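Local coordinates for protein tumor necrosis factor receptor superfamily member 16 (Rattus norvegicus, PDB 1SG1) that probably binds nerve growth factor and related neurotrophins with low affinity through an elongated, disulfide-rich extracellular region of the tumour necrosis factor receptor family, at residues 16-21 with 49-54; 57-62 with 77-82; 138-143 with 155-160; 98-103 with 114-119; 37-42 with 53-58. All blocks are in the same frame, centred on the assembly; numbering follows the deposited sequence.

Contact 1 (16-21 with 49-54)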
# COMPACT_ATOMS: atom_id res chain seq x y z
N CYS C 16 39.32 -12.60 -4.88
CA CYS C 16 38.67 -11.69 -3.95
C CYS C 16 37.28 -12.19 -3.58
O CYS C 16 36.55 -12.69 -4.43
CB CYS C 16 38.55 -10.31 -4.59
SG CYS C 16 40.19 -9.56 -4.88
N LYS C 17 36.94 -12.07 -2.30
CA LYS C 17 35.62 -12.48 -1.81
C LYS C 17 34.66 -11.37 -2.21
O LYS C 17 35.07 -10.24 -2.45
CB LYS C 17 35.62 -12.62 -0.29
CG LYS C 17 36.37 -13.82 0.24
CD LYS C 17 36.39 -13.82 1.77
CE LYS C 17 36.85 -15.16 2.32
NZ LYS C 17 35.90 -16.26 1.95
N ALA C 18 33.37 -11.69 -2.27
CA ALA C 18 32.39 -10.69 -2.65
C ALA C 18 31.45 -10.31 -1.50
O ALA C 18 31.11 -11.14 -0.66
CB ALA C 18 31.58 -11.18 -3.86
N CYS C 19 31.04 -9.03 -1.50
CA CYS C 19 30.13 -8.50 -0.49
C CYS C 19 28.72 -8.85 -0.94
O CYS C 19 28.21 -8.29 -1.91
CB CYS C 19 30.28 -6.99 -0.36
SG CYS C 19 31.95 -6.47 0.13
N ASN C 20 28.12 -9.78 -0.23
CA ASN C 20 26.79 -10.27 -0.52
C ASN C 20 25.69 -9.21 -0.55
O ASN C 20 25.96 -8.01 -0.57
CB ASN C 20 26.45 -11.37 0.50
CG ASN C 20 26.96 -11.06 1.90
OD1 ASN C 20 26.82 -11.87 2.82
ND2 ASN C 20 27.56 -9.87 2.08
N LEU C 21 24.45 -9.68 -0.56
CA LEU C 21 23.28 -8.81 -0.60
C LEU C 21 23.09 -8.11 0.74
O LEU C 21 23.07 -8.76 1.79
CB LEU C 21 22.04 -9.65 -0.91
CG LEU C 21 21.08 -9.22 -2.01
CD1 LEU C 21 21.83 -8.83 -3.28
CD2 LEU C 21 20.14 -10.39 -2.25
N VAL C 49 25.42 -8.89 -5.16
CA VAL C 49 26.49 -9.67 -4.52
C VAL C 49 27.69 -9.40 -5.40
O VAL C 49 27.93 -10.09 -6.38
CB VAL C 49 26.18 -11.19 -4.48
CG1 VAL C 49 25.07 -11.46 -3.48
CG2 VAL C 49 25.75 -11.67 -5.86
N SER C 50 28.43 -8.36 -5.03
CA SER C 50 29.58 -7.89 -5.76
C SER C 50 30.79 -7.66 -4.86
O SER C 50 30.65 -7.31 -3.69
CB SER C 50 29.17 -6.59 -6.46
OG SER C 50 30.25 -5.98 -7.12
N ALA C 51 31.98 -7.87 -5.43
CA ALA C 51 33.23 -7.67 -4.71
C ALA C 51 33.89 -6.40 -5.22
O ALA C 51 35.11 -6.28 -5.19
CB ALA C 51 34.15 -8.86 -4.91
N THR C 52 33.08 -5.47 -5.69
CA THR C 52 33.59 -4.21 -6.21
C THR C 52 32.60 -3.06 -5.97
O THR C 52 32.92 -1.89 -6.20
CB THR C 52 33.86 -4.33 -7.73
OG1 THR C 52 34.05 -3.02 -8.29
CG2 THR C 52 32.70 -5.02 -8.42
N GLU C 53 31.40 -3.41 -5.51
CA GLU C 53 30.36 -2.43 -5.25
C GLU C 53 30.11 -2.11 -3.79
O GLU C 53 29.85 -3.00 -2.98
CB GLU C 53 29.06 -2.90 -5.90
CG GLU C 53 29.15 -2.91 -7.39
CD GLU C 53 29.34 -1.52 -7.95
OE1 GLU C 53 28.35 -0.75 -7.94
OE2 GLU C 53 30.47 -1.19 -8.37
N PRO C 54 30.18 -0.81 -3.43
CA PRO C 54 29.97 -0.30 -2.07
C PRO C 54 28.48 -0.06 -1.84
O PRO C 54 27.70 -0.12 -2.78
CB PRO C 54 30.73 1.01 -2.10
CG PRO C 54 30.34 1.53 -3.47
CD PRO C 54 30.50 0.29 -4.35

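Contact 2 (57-62 with 77-82)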
# COMPACT_ATOMS: atom_id res chain seq x y z
N PRO C 57 23.89 5.09 -2.04
CA PRO C 57 22.95 5.95 -1.34
C PRO C 57 21.51 5.73 -1.79
O PRO C 57 21.19 5.80 -2.98
CB PRO C 57 23.47 7.35 -1.67
CG PRO C 57 24.08 7.17 -3.04
CD PRO C 57 24.81 5.86 -2.89
N CYS C 58 20.64 5.45 -0.82
CA CYS C 58 19.24 5.22 -1.06
C CYS C 58 18.68 6.41 -1.79
O CYS C 58 18.96 7.53 -1.38
CB CYS C 58 18.49 5.11 0.24
SG CYS C 58 18.74 3.60 1.20
N THR C 59 17.89 6.15 -2.83
CA THR C 59 17.24 7.19 -3.63
C THR C 59 16.25 7.95 -2.74
O THR C 59 15.48 7.36 -2.01
CB THR C 59 16.46 6.54 -4.80
OG1 THR C 59 17.37 5.87 -5.68
CG2 THR C 59 15.68 7.59 -5.58
N GLU C 60 16.28 9.28 -2.80
CA GLU C 60 15.36 10.07 -1.99
C GLU C 60 14.31 10.73 -2.85
O GLU C 60 14.58 11.20 -3.95
CB GLU C 60 16.09 11.17 -1.25
CG GLU C 60 17.31 10.77 -0.48
CD GLU C 60 17.75 11.88 0.43
OE1 GLU C 60 17.75 13.04 -0.03
OE2 GLU C 60 18.08 11.59 1.60
N CYS C 61 13.09 10.78 -2.33
CA CYS C 61 11.99 11.38 -3.05
C CYS C 61 12.02 12.87 -2.74
O CYS C 61 11.86 13.29 -1.59
CB CYS C 61 10.68 10.76 -2.59
SG CYS C 61 10.67 8.94 -2.56
N LEU C 62 12.25 13.67 -3.78
CA LEU C 62 12.34 15.10 -3.61
C LEU C 62 11.16 15.79 -4.24
O LEU C 62 10.60 15.28 -5.18
CB LEU C 62 13.65 15.58 -4.24
CG LEU C 62 14.86 14.64 -4.01
CD1 LEU C 62 16.03 15.08 -4.87
CD2 LEU C 62 15.25 14.63 -2.53
N ALA C 77 14.99 2.52 -2.59
CA ALA C 77 13.67 3.01 -2.37
C ALA C 77 13.09 3.32 -3.74
O ALA C 77 13.82 3.41 -4.72
CB ALA C 77 13.72 4.26 -1.52
N VAL C 78 11.77 3.45 -3.80
CA VAL C 78 11.10 3.81 -5.02
C VAL C 78 10.21 5.02 -4.73
O VAL C 78 9.58 5.10 -3.68
CB VAL C 78 10.30 2.64 -5.60
CG1 VAL C 78 9.91 2.96 -7.01
CG2 VAL C 78 11.14 1.36 -5.59
N CYS C 79 10.20 5.96 -5.67
CA CYS C 79 9.44 7.19 -5.57
C CYS C 79 8.48 7.40 -6.72
O CYS C 79 8.81 7.15 -7.86
CB CYS C 79 10.37 8.38 -5.55
SG CYS C 79 11.65 8.39 -4.26
N ARG C 80 7.28 7.88 -6.41
CA ARG C 80 6.28 8.16 -7.44
C ARG C 80 5.69 9.53 -7.18
O ARG C 80 5.85 10.08 -6.09
CB ARG C 80 5.18 7.09 -7.41
CG ARG C 80 5.52 5.86 -8.25
CD ARG C 80 4.31 4.94 -8.46
NE ARG C 80 4.21 3.88 -7.45
CZ ARG C 80 3.14 3.66 -6.71
NH1 ARG C 80 2.06 4.42 -6.84
NH2 ARG C 80 3.13 2.66 -5.83
N CYS C 81 5.02 10.11 -8.16
CA CYS C 81 4.40 11.41 -7.94
C CYS C 81 3.32 11.30 -6.87
O CYS C 81 2.53 10.36 -6.88
CB CYS C 81 3.79 11.95 -9.23
SG CYS C 81 5.02 12.47 -10.46
N ALA C 82 3.29 12.26 -5.96
CA ALA C 82 2.31 12.32 -4.87
C ALA C 82 0.85 12.09 -5.32
O ALA C 82 0.53 12.13 -6.51
CB ALA C 82 2.43 13.65 -4.14

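Contact 3 (138-143 with 155-160)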
# COMPACT_ATOMS: atom_id res chain seq x y z
N PRO C 138 -26.02 7.70 -11.82
CA PRO C 138 -27.34 7.51 -12.42
C PRO C 138 -28.35 8.49 -11.83
O PRO C 138 -28.43 8.66 -10.62
CB PRO C 138 -27.65 6.03 -12.13
CG PRO C 138 -26.86 5.73 -10.93
CD PRO C 138 -25.56 6.47 -11.17
N CYS C 139 -29.09 9.15 -12.70
CA CYS C 139 -30.08 10.14 -12.29
C CYS C 139 -31.16 9.61 -11.35
O CYS C 139 -31.54 8.43 -11.42
CB CYS C 139 -30.79 10.72 -13.52
SG CYS C 139 -29.84 11.75 -14.69
N THR C 140 -31.63 10.48 -10.47
CA THR C 140 -32.72 10.13 -9.57
C THR C 140 -34.01 10.26 -10.39
O THR C 140 -34.19 11.23 -11.12
CB THR C 140 -32.85 11.13 -8.40
OG1 THR C 140 -31.87 10.82 -7.40
CG2 THR C 140 -34.23 11.05 -7.77
N VAL C 141 -34.90 9.28 -10.29
CA VAL C 141 -36.16 9.37 -11.02
C VAL C 141 -37.26 9.77 -10.05
O VAL C 141 -37.64 8.97 -9.19
CB VAL C 141 -36.53 8.03 -11.67
CG1 VAL C 141 -37.76 8.20 -12.54
CG2 VAL C 141 -35.38 7.51 -12.50
N CYS C 142 -37.75 11.00 -10.17
CA CYS C 142 -38.82 11.49 -9.30
C CYS C 142 -40.07 10.65 -9.46
O CYS C 142 -40.39 10.20 -10.56
CB CYS C 142 -39.20 12.94 -9.61
SG CYS C 142 -38.04 14.27 -9.16
N GLU C 143 -40.77 10.46 -8.36
CA GLU C 143 -42.00 9.67 -8.32
C GLU C 143 -43.18 10.34 -9.03
O GLU C 143 -43.27 11.56 -9.10
CB GLU C 143 -42.35 9.39 -6.86
CG GLU C 143 -41.43 8.37 -6.22
CD GLU C 143 -42.02 6.98 -6.28
OE1 GLU C 143 -42.65 6.65 -7.30
OE2 GLU C 143 -41.83 6.21 -5.31
N TRP C 155 -25.06 17.97 -15.60
CA TRP C 155 -24.33 18.59 -14.49
C TRP C 155 -25.06 18.70 -13.15
O TRP C 155 -24.47 19.07 -12.15
CB TRP C 155 -23.80 19.97 -14.91
CG TRP C 155 -24.84 20.93 -15.30
CD1 TRP C 155 -25.47 21.84 -14.50
CD2 TRP C 155 -25.43 21.05 -16.59
NE1 TRP C 155 -26.43 22.51 -15.22
CE2 TRP C 155 -26.43 22.05 -16.51
CE3 TRP C 155 -25.22 20.41 -17.81
CZ2 TRP C 155 -27.21 22.41 -17.60
CZ3 TRP C 155 -26.01 20.77 -18.90
CH2 TRP C 155 -26.98 21.77 -18.79
N ALA C 156 -26.34 18.39 -13.12
CA ALA C 156 -27.05 18.41 -11.85
C ALA C 156 -28.11 17.33 -11.84
O ALA C 156 -28.84 17.15 -12.81
CB ALA C 156 -27.66 19.77 -11.59
N ASP C 157 -28.19 16.61 -10.73
CA ASP C 157 -29.17 15.53 -10.58
C ASP C 157 -30.57 16.11 -10.41
O ASP C 157 -30.74 17.28 -10.05
CB ASP C 157 -28.80 14.67 -9.37
CG ASP C 157 -29.82 13.59 -9.08
OD1 ASP C 157 -30.32 12.95 -10.03
OD2 ASP C 157 -30.09 13.35 -7.90
N ALA C 158 -31.58 15.29 -10.66
CA ALA C 158 -32.96 15.71 -10.53
C ALA C 158 -33.32 15.99 -9.07
O ALA C 158 -32.67 15.51 -8.14
CB ALA C 158 -33.87 14.63 -11.08
N GLU C 159 -34.35 16.80 -8.85
CA GLU C 159 -34.79 17.13 -7.51
C GLU C 159 -36.26 16.75 -7.34
O GLU C 159 -37.01 16.79 -8.32
CB GLU C 159 -34.61 18.63 -7.25
CG GLU C 159 -33.19 19.00 -6.89
CD GLU C 159 -32.96 20.50 -6.87
OE1 GLU C 159 -33.75 21.22 -6.21
OE2 GLU C 159 -31.98 20.96 -7.51
N CYS C 160 -36.66 16.37 -6.13
CA CYS C 160 -38.06 16.03 -5.89
C CYS C 160 -38.52 16.52 -4.51
O CYS C 160 -37.80 17.26 -3.86
CB CYS C 160 -38.26 14.52 -6.04
SG CYS C 160 -37.21 13.81 -7.35

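Contact 4 (98-103 with 114-119)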
# COMPACT_ATOMS: atom_id res chain seq x y z
N SER C 98 -5.68 15.91 -14.00
CA SER C 98 -6.73 16.70 -14.61
C SER C 98 -7.99 16.40 -13.81
O SER C 98 -8.06 15.38 -13.13
CB SER C 98 -6.93 16.32 -16.08
OG SER C 98 -5.94 16.92 -16.90
N VAL C 99 -8.97 17.29 -13.87
CA VAL C 99 -10.22 17.08 -13.14
C VAL C 99 -11.37 16.94 -14.10
O VAL C 99 -11.40 17.59 -15.14
CB VAL C 99 -10.54 18.26 -12.16
CG1 VAL C 99 -9.28 19.06 -11.85
CG2 VAL C 99 -11.62 19.15 -12.74
N CYS C 100 -12.31 16.06 -13.77
CA CYS C 100 -13.48 15.89 -14.60
C CYS C 100 -14.43 16.94 -14.06
O CYS C 100 -14.99 16.81 -12.97
CB CYS C 100 -14.05 14.49 -14.43
SG CYS C 100 -12.85 13.16 -14.78
N GLU C 101 -14.56 18.03 -14.83
CA GLU C 101 -15.41 19.15 -14.45
C GLU C 101 -16.86 18.71 -14.24
O GLU C 101 -17.23 17.57 -14.51
CB GLU C 101 -15.35 20.22 -15.54
CG GLU C 101 -13.95 20.66 -15.94
CD GLU C 101 -13.26 21.46 -14.86
OE1 GLU C 101 -13.96 21.87 -13.91
OE2 GLU C 101 -12.04 21.70 -14.97
N VAL C 102 -17.68 19.63 -13.76
CA VAL C 102 -19.09 19.30 -13.57
C VAL C 102 -19.66 18.93 -14.94
O VAL C 102 -19.34 19.55 -15.95
CB VAL C 102 -19.88 20.49 -13.00
CG1 VAL C 102 -21.34 20.12 -12.87
CG2 VAL C 102 -19.32 20.89 -11.65
N GLY C 103 -20.49 17.89 -14.98
CA GLY C 103 -21.06 17.47 -16.23
C GLY C 103 -20.13 16.52 -16.94
O GLY C 103 -20.35 16.13 -18.07
N GLN C 114 -0.11 7.79 -15.26
CA GLN C 114 -1.42 8.00 -15.85
C GLN C 114 -2.18 9.23 -15.37
O GLN C 114 -2.52 9.34 -14.19
CB GLN C 114 -2.27 6.76 -15.57
CG GLN C 114 -3.67 6.83 -16.13
CD GLN C 114 -3.70 6.78 -17.64
OE1 GLN C 114 -3.23 5.82 -18.25
NE2 GLN C 114 -4.25 7.83 -18.25
N ASN C 115 -2.46 10.17 -16.28
CA ASN C 115 -3.25 11.33 -15.90
C ASN C 115 -4.70 10.89 -16.03
O ASN C 115 -5.03 9.98 -16.79
CB ASN C 115 -2.96 12.52 -16.81
CG ASN C 115 -3.85 13.73 -16.51
OD1 ASN C 115 -4.21 14.00 -15.36
ND2 ASN C 115 -4.19 14.47 -17.53
N THR C 116 -5.56 11.53 -15.23
CA THR C 116 -7.00 11.31 -15.21
C THR C 116 -7.62 11.25 -16.60
O THR C 116 -7.43 12.15 -17.40
CB THR C 116 -7.70 12.47 -14.51
OG1 THR C 116 -7.10 12.71 -13.24
CG2 THR C 116 -9.18 12.16 -14.32
N VAL C 117 -8.37 10.18 -16.86
CA VAL C 117 -9.11 10.03 -18.11
C VAL C 117 -10.58 10.36 -17.80
O VAL C 117 -11.26 9.58 -17.12
CB VAL C 117 -9.10 8.61 -18.65
CG1 VAL C 117 -10.01 8.52 -19.87
CG2 VAL C 117 -7.69 8.20 -19.01
N CYS C 118 -11.07 11.49 -18.29
CA CYS C 118 -12.46 11.88 -18.04
C CYS C 118 -13.49 11.50 -19.10
O CYS C 118 -13.16 11.01 -20.16
CB CYS C 118 -12.57 13.38 -17.79
SG CYS C 118 -11.70 13.90 -16.29
N GLU C 119 -14.74 11.77 -18.79
CA GLU C 119 -15.86 11.44 -19.67
C GLU C 119 -17.00 12.44 -19.53
O GLU C 119 -17.34 12.86 -18.43
CB GLU C 119 -16.34 10.05 -19.28
CG GLU C 119 -17.58 9.53 -19.94
CD GLU C 119 -17.93 8.16 -19.41
OE1 GLU C 119 -18.24 8.04 -18.20
OE2 GLU C 119 -17.88 7.19 -20.19

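Contact 5 (37-42 with 53-58)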
# COMPACT_ATOMS: atom_id res chain seq x y z
N GLU C 37 31.12 -4.33 4.80
CA GLU C 37 30.38 -3.94 5.99
C GLU C 37 28.92 -3.77 5.58
O GLU C 37 28.62 -3.35 4.46
CB GLU C 37 30.93 -2.65 6.60
CG GLU C 37 30.49 -1.37 5.91
CD GLU C 37 30.93 -0.12 6.65
OE1 GLU C 37 32.12 0.26 6.57
OE2 GLU C 37 30.08 0.49 7.34
N PRO C 38 27.98 -4.13 6.48
CA PRO C 38 26.55 -4.00 6.20
C PRO C 38 26.09 -2.57 5.89
O PRO C 38 26.65 -1.61 6.41
CB PRO C 38 25.91 -4.54 7.48
CG PRO C 38 26.86 -5.61 7.88
CD PRO C 38 28.20 -4.93 7.69
N CYS C 39 25.09 -2.44 5.03
CA CYS C 39 24.53 -1.14 4.68
C CYS C 39 23.57 -0.66 5.78
O CYS C 39 23.09 -1.45 6.58
CB CYS C 39 23.76 -1.22 3.37
SG CYS C 39 24.71 -1.90 1.99
N LEU C 40 23.29 0.64 5.79
CA LEU C 40 22.40 1.24 6.79
C LEU C 40 20.94 1.41 6.34
O LEU C 40 20.66 2.15 5.40
CB LEU C 40 22.94 2.61 7.20
CG LEU C 40 22.70 3.04 8.65
CD1 LEU C 40 23.73 2.36 9.55
CD2 LEU C 40 22.85 4.56 8.76
N ASP C 41 20.02 0.73 7.04
CA ASP C 41 18.59 0.81 6.74
C ASP C 41 18.19 2.28 6.66
O ASP C 41 18.53 3.06 7.52
CB ASP C 41 17.79 0.11 7.83
CG ASP C 41 16.30 0.15 7.58
OD1 ASP C 41 15.67 1.17 7.90
OD2 ASP C 41 15.77 -0.85 7.04
N ASN C 42 17.49 2.62 5.60
CA ASN C 42 17.04 3.97 5.31
C ASN C 42 18.16 4.87 4.81
O ASN C 42 17.90 5.97 4.35
CB ASN C 42 16.37 4.60 6.53
CG ASN C 42 15.60 5.85 6.18
OD1 ASN C 42 14.93 5.91 5.16
ND2 ASN C 42 15.67 6.85 7.05
N GLU C 53 31.40 -3.41 -5.51
CA GLU C 53 30.36 -2.43 -5.25
C GLU C 53 30.11 -2.11 -3.79
O GLU C 53 29.85 -3.00 -2.98
CB GLU C 53 29.06 -2.90 -5.90
CG GLU C 53 29.15 -2.91 -7.39
CD GLU C 53 29.34 -1.52 -7.95
OE1 GLU C 53 28.35 -0.75 -7.94
OE2 GLU C 53 30.47 -1.19 -8.37
N PRO C 54 30.18 -0.81 -3.43
CA PRO C 54 29.97 -0.30 -2.07
C PRO C 54 28.48 -0.06 -1.84
O PRO C 54 27.70 -0.12 -2.78
CB PRO C 54 30.73 1.01 -2.10
CG PRO C 54 30.34 1.53 -3.47
CD PRO C 54 30.50 0.29 -4.35
N CYS C 55 28.08 0.23 -0.60
CA CYS C 55 26.67 0.50 -0.36
C CYS C 55 26.34 1.81 -1.02
O CYS C 55 26.96 2.83 -0.72
CB CYS C 55 26.33 0.60 1.13
SG CYS C 55 26.50 -0.93 2.09
N LYS C 56 25.37 1.79 -1.92
CA LYS C 56 24.97 2.99 -2.62
C LYS C 56 23.93 3.77 -1.82
O LYS C 56 23.19 3.22 -1.00
CB LYS C 56 24.38 2.66 -3.98
CG LYS C 56 25.32 1.95 -4.93
CD LYS C 56 24.56 1.57 -6.18
CE LYS C 56 23.96 2.80 -6.86
NZ LYS C 56 24.98 3.82 -7.23
N PRO C 57 23.89 5.09 -2.04
CA PRO C 57 22.95 5.95 -1.34
C PRO C 57 21.51 5.73 -1.79
O PRO C 57 21.19 5.80 -2.98
CB PRO C 57 23.47 7.35 -1.67
CG PRO C 57 24.08 7.17 -3.04
CD PRO C 57 24.81 5.86 -2.89
N CYS C 58 20.64 5.45 -0.82
CA CYS C 58 19.24 5.22 -1.06
C CYS C 58 18.68 6.41 -1.79
O CYS C 58 18.96 7.53 -1.38
CB CYS C 58 18.49 5.11 0.24
SG CYS C 58 18.74 3.60 1.20

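Contact 1 (16-21 with 49-54)
Cys19 and Ser50 form a single antiparallel bridge, a hydrogen-bonded pair, where segments 16-21 and 49-54 run with end-to-end directions 147° apart. The bridge belongs to the cysteine-rich fold of the tumour necrosis factor receptors, in which little regular structure is needed because disulfides tie the loops. Cys19 N gives its hydrogen to Ser50 O at 2.8 Å, and Ser50 N answers to Cys19 O at 3.1 Å. A CA-H contact from Val49 CA also reaches Cys19 O. Beyond the bridge, the methyl of Ala51 packs against Ala18, CB to CB 3.6 Å, and lies close to the carbonyl oxygen of Lys17. At the other end Val49 CG1, beside its own backbone N (chi1 -72°), rests on the backbone of Asn20 and Leu21. Cys19 and Cys16 continue into disulfides with Cys36 and Cys29, so the bridge fastens the loop 49-54 to a part of the chain that these disulfides cross-link. Ser50 turns its hydroxyl back along its own segment: in an ST turn, Ser50 OG accepts from Thr52 N at 3.2 Å.

Contact 2 (57-62 with 77-82)
Cys79 carries its sulfur across to Cys61, and on the way Cys79 SG comes to 3.8 Å from Glu60 C, the carbonyl carbon. The covalent link itself, Cys61 SG to Cys79 SG, is 2.0 Å long. Its dihedral of -86° gives the disulfide a left-handed twist close to the relaxed right angle and sets Cys61 CB 3.8 Å from Cys79 CB. Both sulfurs sit beside their own backbone N and anti to the carbonyl carbon (chi1 -49° in Cys61, -56° in Cys79), which carries each of them toward the other segment. No hydrogen bond joins the two segments, so the sulfur bridge does the holding. Two residues earlier in each segment, Ala77 CB points at the carbonyl oxygen Thr59 O, 3.6 Å away, while Thr59 CG2 lies 4.3 Å from Cys79 SG and flanks the bridge. This is one of the repeated disulfides of a cysteine-rich region of the tumour necrosis factor receptor family: it ties the loop 57-62 to the strand 78-81, whose antiparallel mate is the strand 65-69. Met67 of that mate touches Cys61, and Gln65 touches Cys79. The hydroxyl of Thr59 is engaged outside the pair, hydrogen-bonded to Asp76 OD2 just ahead of the second segment. Further disulfides start from the same two segments, Cys58 to Cys71 and Cys81 to Cys94.

Contact 3 (138-143 with 155-160)
Asp157 takes hold of Thr140 with both carboxylate oxygens. Asp157 OD1 accepts from Thr140 N at 2.8 Å along a nearly straight bond (168° at the hydrogen), and Asp157 OD2 accepts from Thr140 OG1 at 3.1 Å; each oxygen uses its syn lone pair, on the side facing the other. The fork fits because Asp157 CG is swung opposite its backbone N (chi1 177°) while the threonine hydroxyl stays beside its own N, placing both donors before one carboxylate. The two side chains cross at about a right angle. A leucine in place of Asp157 would probably leave the amide and the hydroxyl of Thr140 without their acceptors and the hydroxyl able to turn. Next along the segment, Ala158 presses its CB to 3.4 Å from Thr140 O, so a single residue is met on its amide, hydroxyl and carbonyl by two successive neighbours. The two segments run nearly parallel here, with no backbone hydrogen bond between them: a side-chain fork and a disulfide join them, in a cysteine-rich region of the tumour necrosis factor receptor family. Glu159 turns its CB away from segment 138-143 and is hydrogen-bonded through its backbone to Arg150. Cys160 then closes the contact, Cys160 SG bonded to Cys142 SG at 2.0 Å with a left-handed dihedral of -90°. Thr140 CG2 lies 4.1 Å from Cys160 SG. At the start of the other segment, Cys139 forms a disulfide with Cys152, and Pro138 packs on an aromatic side chain of another protein chain.

Contact 4 (98-103 with 114-119)
Three hydrogen bonds and one disulfide join Ser98 and Cys100 to Asn115, Thr116 and Cys118, in a cysteine-rich region of the tumour necrosis factor receptor type. The hydrogen bonds gather on Ser98. The flat amide of Asn115, with CG opposite its backbone N (chi1 176°), makes a two-pronged pair: Asn115 OD1 accepts from Ser98 N at 2.8 Å, in the carbonyl plane and on a lone pair, while Asn115 ND2 donates to Ser98 OG at 3.1 Å, almost straight at 174° and in the plane of the amide. The third bond meets the carbonyl of the same residue: Thr116 OG1 gives its hydrogen to Ser98 O at 2.8 Å. Ser98 is thus held at its amide, hydroxyl and carbonyl together, and the two bonds on Asn115 hold its amide against flipping. A leucine in place of Asn115 would probably leave Ser98 N without its acceptor and Ser98 OG without its donor, freeing the hydroxyl to turn. Within its own segment Gln114 NE2 donates to Asn115 O at 2.7 Å. The covalent link is Cys100 SG to Cys118 SG, with a left-handed dihedral of -90°. Glu119, whose CB points away from segment 98-103, forms a salt bridge through OE1 with a basic side chain of another protein chain. Packing is slight: the methyl CG2 of Thr116 lies 3.8 Å from Cys100 SG, beside the disulfide.

Contact 5 (37-42 with 53-58)
Cys58 SG sits over one face of the backbone carbonyl of Asn42, 3.9 Å from Asn42 C, rather than in its plane. At the other end of the contact Cys55 SG lies on a face of the Pro38 carbonyl, displaced from its centre and 4.2 Å from Pro38 C, with Glu37 O at 4.0 Å from the same Cys55 SG. The flat side-chain groups nearby serve other partners: Asn42 OD1 is hydrogen-bonded to an aromatic side chain of another protein chain, and the carboxylate of Asp41 is shared, OD1 hydrogen-bonded to the backbone of that chain and OD2 in a salt bridge with a basic side chain of a second one. The same Cys55 sulfur forms the disulfide, Cys39 SG to Cys55 SG at 2.0 Å, its dihedral of -88° left-handed. Segments 37-42 and 53-58 run side by side in nearly the same direction, 3° apart, yet share no hydrogen bond; the strand 56-57 pairs instead with 44-45, and Thr44 of that strand touches both Cys39 and Cys55. The disulfide is one of those that characterise the cysteine-rich repeats of tumour necrosis factor receptors. Cys58 itself is bonded through its sulfur to Cys71. Sulfur and backbone carbonyls make up the close contacts across the pair, with no hydrogen bond, while the polar ends of Asp41 and Asn42 are engaged by the other chains, probably those of nerve growth factor.

The five contacts follow one another along a long, thin molecule, with contacts 1 and 3 toward opposite ends, their centres about 67 Å apart. Contacts 1 and 4 are partly buried; contacts 2, 3 and 5 lie at the surface. Contacts 1 and 5 share Glu53 and Pro54, while contacts 5 and 2 share Pro57 and Cys58. Disulfides cross contacts 2 to 5, but contact 1 rests on a backbone bridge. Contacts 2 and 5 have no hydrogen bond across, whereas contacts 3 and 4 match each other, an aspartate or asparagine gripping a threonine or serine near the disulfide. These two also touch, Trp155 CB meeting Val102 CG1 at 3.2 Å.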